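Local coordinates for protein DNA polymerase (Bacillus phage phi29, PDB 2PYL) that replicates the phage genome as a protein-primed, strand-displacing DNA polymerase of high processivity and fidelity that also carries a 3'-5' exonuclease, at residues C[228-233]-C[453-458]. The protein carries 2 engineered substitutions. Numbering follows the deposited sequence.
Sequences GGFTWL and IYCDTD. With MG (magnesium ion), chain E; TTP (thymidine-5'-triphosphate), chain F; nucleotides of chain B.
G229 lays its CA against the T457 side chain, 3.7 Å from T457 OG1; the preceding residue, G228, donates its N to phosphate oxygen OP1 of DT6 of chain B. F230 O receives T457 N at 2.8 Å, from above its carbonyl plane, while a water bridges F230 N and T457 O. The F230 ring, with CG anti to the backbone N (chi1 -176°), lies against C455: F230 CD2 is 3.8 Å from C455 CB, and C455 SG sits at the ring edge. T231 OG1 donates to D456 OD1 at 3.0 Å, meeting it well above the carboxylate plane; T457 OG1 reaches the same oxygen from the opposite face, at 2.9 Å. W232 and C455 form an antiparallel hydrogen-bonded pair, W232 N donating to C455 O and C455 N to W232 O. L233 crosses Y454 at about a right angle, L233 CB lying at the ring edge, 3.8 Å from Y454 CD1. Thus edge strand 231-233 of the palm sheet flanks the YCDTD motif of family B polymerases. D458 OD1 binds the magnesium ion together with D249, TTP O1A and a water. Two hydroxyls hold D456 OD1 and a K498 salt bridge holds OD2, probably fixing the carboxylate's rotation beside the catalytic metal site.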
ATOM      1  N   GLY C 228       3.928  11.961   5.573  1.00 16.83           N
ATOM      2  CA  GLY C 228       4.468  10.955   4.674  1.00 18.36           C
ATOM      3  C   GLY C 228       5.816  11.316   4.084  1.00 19.92           C
ATOM      4  O   GLY C 228       6.659  11.909   4.751  1.00 18.11           O
ATOM      5  N   GLY C 229       6.021  10.938   2.821  1.00 22.23           N
ATOM      6  CA  GLY C 229       7.328  11.065   2.173  1.00 21.74           C
ATOM      7  C   GLY C 229       7.498  12.385   1.469  1.00 20.67           C
ATOM      8  O   GLY C 229       6.516  12.963   0.993  1.00 21.64           O
ATOM      9  N   PHE C 230       8.748  12.854   1.404  1.00 19.93           N
ATOM     10  CA  PHE C 230       9.113  14.080   0.666  1.00 19.51           C
ATOM     11  C   PHE C 230       9.141  13.835  -0.862  1.00 17.11           C
ATOM     12  O   PHE C 230       9.993  13.116  -1.361  1.00 15.58           O
ATOM     13  CB  PHE C 230      10.467  14.602   1.173  1.00 20.32           C
ATOM     14  CG  PHE C 230      10.904  15.910   0.557  1.00 19.92           C
ATOM     15  CD1 PHE C 230      10.150  17.071   0.748  1.00 20.56           C
ATOM     16  CD2 PHE C 230      12.077  15.985  -0.194  1.00 19.24           C
ATOM     17  CE1 PHE C 230      10.549  18.290   0.181  1.00 20.11           C
ATOM     18  CE2 PHE C 230      12.493  17.200  -0.768  1.00 19.78           C
ATOM     19  CZ  PHE C 230      11.728  18.352  -0.582  1.00 20.80           C
ATOM     20  N   THR C 231       8.181  14.440  -1.568  1.00 18.13           N
ATOM     21  CA  THR C 231       8.000  14.318  -3.013  1.00 17.17           C
ATOM     22  C   THR C 231       8.058  15.715  -3.654  1.00 17.17           C
ATOM     23  O   THR C 231       7.133  16.493  -3.535  1.00 18.80           O
ATOM     24  CB  THR C 231       6.642  13.657  -3.369  1.00 17.53           C
ATOM     25  OG1 THR C 231       6.463  12.468  -2.589  1.00 19.17           O
ATOM     26  CG2 THR C 231       6.569  13.294  -4.863  1.00 15.40           C
ATOM     27  N   TRP C 232       9.133  16.000  -4.375  1.00 16.87           N
ATOM     28  CA  TRP C 232       9.467  17.372  -4.764  1.00 16.02           C
ATOM     29  C   TRP C 232      10.229  17.428  -6.078  1.00 15.06           C
ATOM     30  O   TRP C 232      11.293  16.817  -6.219  1.00 12.72           O
ATOM     31  CB  TRP C 232      10.322  18.020  -3.665  1.00 14.67           C
ATOM     32  CG  TRP C 232      10.818  19.393  -3.997  1.00 13.79           C
ATOM     33  CD1 TRP C 232      10.096  20.545  -4.009  1.00 12.97           C
ATOM     34  CD2 TRP C 232      12.157  19.756  -4.349  1.00 12.89           C
ATOM     35  NE1 TRP C 232      10.895  21.601  -4.350  1.00 12.99           N
ATOM     36  CE2 TRP C 232      12.167  21.145  -4.569  1.00 12.63           C
ATOM     37  CE3 TRP C 232      13.345  19.038  -4.504  1.00 13.23           C
ATOM     38  CZ2 TRP C 232      13.316  21.839  -4.943  1.00 12.50           C
ATOM     39  CZ3 TRP C 232      14.492  19.727  -4.868  1.00 14.57           C
ATOM     40  CH2 TRP C 232      14.469  21.119  -5.081  1.00 12.28           C
ATOM     41  N   LEU C 233       9.670  18.177  -7.021  1.00 15.11           N
ATOM     42  CA  LEU C 233      10.316  18.452  -8.296  1.00 15.08           C
ATOM     43  C   LEU C 233      10.842  19.894  -8.310  1.00 15.58           C
ATOM     44  O   LEU C 233      10.063  20.841  -8.274  1.00 15.69           O
ATOM     45  CB  LEU C 233       9.338  18.218  -9.472  1.00 14.77           C
ATOM     46  CG  LEU C 233       9.815  18.549 -10.903  1.00 14.59           C
ATOM     47  CD1 LEU C 233      10.942  17.598 -11.338  1.00 13.89           C
ATOM     48  CD2 LEU C 233       8.663  18.506 -11.902  1.00 12.16           C
ATOM     49  N   ILE C 453      17.475  17.255  -8.986  1.00 11.19           N
ATOM     50  CA  ILE C 453      16.327  17.364  -9.889  1.00 12.22           C
ATOM     51  C   ILE C 453      15.014  17.081  -9.150  1.00 12.55           C
ATOM     52  O   ILE C 453      14.033  17.780  -9.338  1.00 13.79           O
ATOM     53  CB  ILE C 453      16.419  16.362 -11.090  1.00 12.92           C
ATOM     54  CG1 ILE C 453      17.702  16.579 -11.909  1.00 13.50           C
ATOM     55  CG2 ILE C 453      15.185  16.488 -12.010  1.00 13.02           C
ATOM     56  CD1 ILE C 453      17.868  15.582 -13.078  1.00 13.38           C
ATOM     57  N   TYR C 454      15.014  16.050  -8.312  1.00 13.61           N
ATOM     58  CA  TYR C 454      13.774  15.398  -7.918  1.00 15.36           C
ATOM     59  C   TYR C 454      14.012  14.481  -6.739  1.00 14.74           C
ATOM     60  O   TYR C 454      15.080  13.871  -6.622  1.00 14.86           O
ATOM     61  CB  TYR C 454      13.202  14.584  -9.111  1.00 16.54           C
ATOM     62  CG  TYR C 454      11.851  13.932  -8.866  1.00 16.07           C
ATOM     63  CD1 TYR C 454      10.669  14.670  -8.955  1.00 16.82           C
ATOM     64  CD2 TYR C 454      11.756  12.582  -8.552  1.00 16.12           C
ATOM     65  CE1 TYR C 454       9.426  14.080  -8.731  1.00 16.06           C
ATOM     66  CE2 TYR C 454      10.513  11.978  -8.320  1.00 17.08           C
ATOM     67  CZ  TYR C 454       9.351  12.730  -8.412  1.00 17.02           C
ATOM     68  OH  TYR C 454       8.124  12.124  -8.198  1.00 16.36           O
ATOM     69  N   CYS C 455      13.026  14.444  -5.847  1.00 16.02           N
ATOM     70  CA  CYS C 455      12.968  13.497  -4.733  1.00 16.36           C
ATOM     71  C   CYS C 455      11.583  12.877  -4.659  1.00 15.74           C
ATOM     72  O   CYS C 455      10.593  13.556  -4.861  1.00 15.03           O
ATOM     73  CB  CYS C 455      13.227  14.197  -3.399  1.00 17.71           C
ATOM     74  SG  CYS C 455      14.865  14.915  -3.188  1.00 20.63           S
ATOM     75  N   ASP C 456      11.530  11.577  -4.389  1.00 17.83           N
ATOM     76  CA  ASP C 456      10.324  10.940  -3.892  1.00 16.91           C
ATOM     77  C   ASP C 456      10.663   9.923  -2.788  1.00 17.75           C
ATOM     78  O   ASP C 456      10.997   8.773  -3.068  1.00 17.20           O
ATOM     79  CB  ASP C 456       9.519  10.294  -5.008  1.00 17.36           C
ATOM     80  CG  ASP C 456       8.108   9.915  -4.563  1.00 17.31           C
ATOM     81  OD1 ASP C 456       7.804   9.947  -3.333  1.00 16.92           O
ATOM     82  OD2 ASP C 456       7.305   9.574  -5.448  1.00 16.69           O
ATOM     83  N   THR C 457      10.594  10.395  -1.541  1.00 18.31           N
ATOM     84  CA  THR C 457      10.630   9.567  -0.319  1.00 17.81           C
ATOM     85  C   THR C 457      12.003   9.020   0.053  1.00 17.55           C
ATOM     86  O   THR C 457      12.558   9.366   1.099  1.00 18.73           O
ATOM     87  CB  THR C 457       9.584   8.396  -0.359  1.00 16.62           C
ATOM     88  OG1 THR C 457       8.287   8.909  -0.684  1.00 18.11           O
ATOM     89  CG2 THR C 457       9.503   7.695   0.979  1.00 16.52           C
ATOM     90  N   ASP C 458      12.527   8.131  -0.776  1.00 18.19           N
ATOM     91  CA  ASP C 458      13.745   7.372  -0.442  1.00 18.33           C
ATOM     92  C   ASP C 458      14.828   7.529  -1.510  1.00 16.74           C
ATOM     93  O   ASP C 458      15.782   6.750  -1.564  1.00 14.34           O
ATOM     94  CB  ASP C 458      13.422   5.887  -0.248  1.00 16.94           C
ATOM     95  CG  ASP C 458      13.066   5.186  -1.539  1.00 18.28           C
ATOM     96  OD1 ASP C 458      13.303   3.955  -1.619  1.00 21.17           O
ATOM     97  OD2 ASP C 458      12.565   5.839  -2.484  1.00 18.60           O
TER
HETATM   98 MG    MG E3203      12.935   2.963  -3.897  1.00 19.91          MG
HETATM   99  PA  TTP F3204      10.400   1.148  -1.993  1.00 14.16           P
HETATM  100  O1A TTP F3204      11.637   1.782  -2.587  1.00 18.25           O
HETATM  101  O2A TTP F3204       9.246   1.221  -2.952  1.00 14.21           O
HETATM  102  O3A TTP F3204      10.627  -0.381  -1.609  1.00 15.63           O
HETATM  103  PB  TTP F3204      11.858  -0.943  -0.750  1.00 16.94           P
HETATM  104  O1B TTP F3204      11.397  -1.359   0.615  1.00 17.35           O
HETATM  105  O2B TTP F3204      13.091  -0.045  -0.777  1.00 15.30           O
HETATM  106  O3B TTP F3204      12.164  -2.283  -1.591  1.00 20.00           O
HETATM  107  PG  TTP F3204      12.748  -2.268  -3.101  1.00 18.13           P
HETATM  108  O1G TTP F3204      13.546  -1.019  -3.345  1.00 18.70           O
HETATM  109  O2G TTP F3204      11.634  -2.329  -4.107  1.00 18.55           O
HETATM  110  O3G TTP F3204      13.604  -3.504  -3.175  1.00 19.90           O
HETATM  111  O5' TTP F3204      10.024   1.815  -0.597  1.00 11.73           O
HETATM  112  C5' TTP F3204      10.504   3.050  -0.122  1.00  9.84           C
HETATM  113  C4' TTP F3204       9.818   3.309   1.218  1.00  9.20           C
HETATM  114  O4' TTP F3204       8.422   3.605   1.045  1.00  9.00           O
HETATM  115  C3' TTP F3204       9.868   2.118   2.150  1.00  6.46           C
HETATM  116  O3' TTP F3204      11.064   2.074   2.916  1.00  6.98           O
HETATM  117  C2' TTP F3204       8.643   2.318   3.000  1.00  7.38           C
HETATM  118  C1' TTP F3204       7.650   3.010   2.083  1.00  5.76           C
HETATM  119  N1  TTP F3204       6.749   1.984   1.559  1.00  5.88           N
HETATM  120  C2  TTP F3204       5.709   1.506   2.372  1.00  3.72           C
HETATM  121  O2  TTP F3204       5.549   1.992   3.505  1.00  2.15           O
HETATM  122  N3  TTP F3204       4.879   0.554   1.916  1.00  4.77           N
HETATM  123  C4  TTP F3204       5.024   0.016   0.701  1.00  4.41           C
HETATM  124  O4  TTP F3204       4.257  -0.880   0.308  1.00  5.55           O
HETATM  125  C5  TTP F3204       6.124   0.483  -0.167  1.00  5.47           C
HETATM  126  C5M TTP F3204       6.344  -0.079  -1.549  1.00  5.65           C
HETATM  127  C6  TTP F3204       6.952   1.463   0.330  1.00  6.02           C
ATOM    128  P    DT B   6       0.890  12.960   3.841  1.00 13.15           P
ATOM    129  OP1  DT B   6       1.917  13.879   4.403  1.00 13.81           O
ATOM    130  OP2  DT B   6      -0.550  13.249   4.068  1.00 15.50           O
ATOM    131  O5'  DT B   6       1.118  12.821   2.280  1.00 14.93           O
ATOM    132  C5'  DT B   6       2.389  12.498   1.770  1.00 14.11           C
ATOM    133  C4'  DT B   6       2.337  12.322   0.275  1.00 13.50           C
ATOM    134  O4'  DT B   6       1.720  11.074  -0.025  1.00 15.37           O
ATOM    135  C3'  DT B   6       1.544  13.369  -0.489  1.00 15.56           C
ATOM    136  O3'  DT B   6       2.454  14.039  -1.367  1.00 15.03           O
ATOM    137  C2'  DT B   6       0.464  12.583  -1.244  1.00 16.67           C
ATOM    138  C1'  DT B   6       1.029  11.179  -1.250  1.00 15.86           C
ATOM    139  N1   DT B   6       0.055  10.045  -1.289  1.00 16.53           N
ATOM    140  C2   DT B   6       0.115   9.137  -2.329  1.00 16.63           C
ATOM    141  O2   DT B   6       0.893   9.205  -3.258  1.00 16.08           O
ATOM    142  N3   DT B   6      -0.795   8.120  -2.252  1.00 15.26           N
ATOM    143  C4   DT B   6      -1.750   7.899  -1.297  1.00 14.89           C
ATOM    144  O4   DT B   6      -2.503   6.934  -1.376  1.00 14.47           O
ATOM    145  C5   DT B   6      -1.782   8.877  -0.240  1.00 15.10           C
ATOM    146  C7   DT B   6      -2.783   8.735   0.872  1.00 18.02           C
ATOM    147  C6   DT B   6      -0.893   9.890  -0.283  1.00 15.61           C
TER
HETATM  148  O   HOH W   1      10.916  11.273   2.845  1.00  2.00           O
HETATM  149  O   HOH W   2      13.149   0.978  -4.864  1.00 16.71           O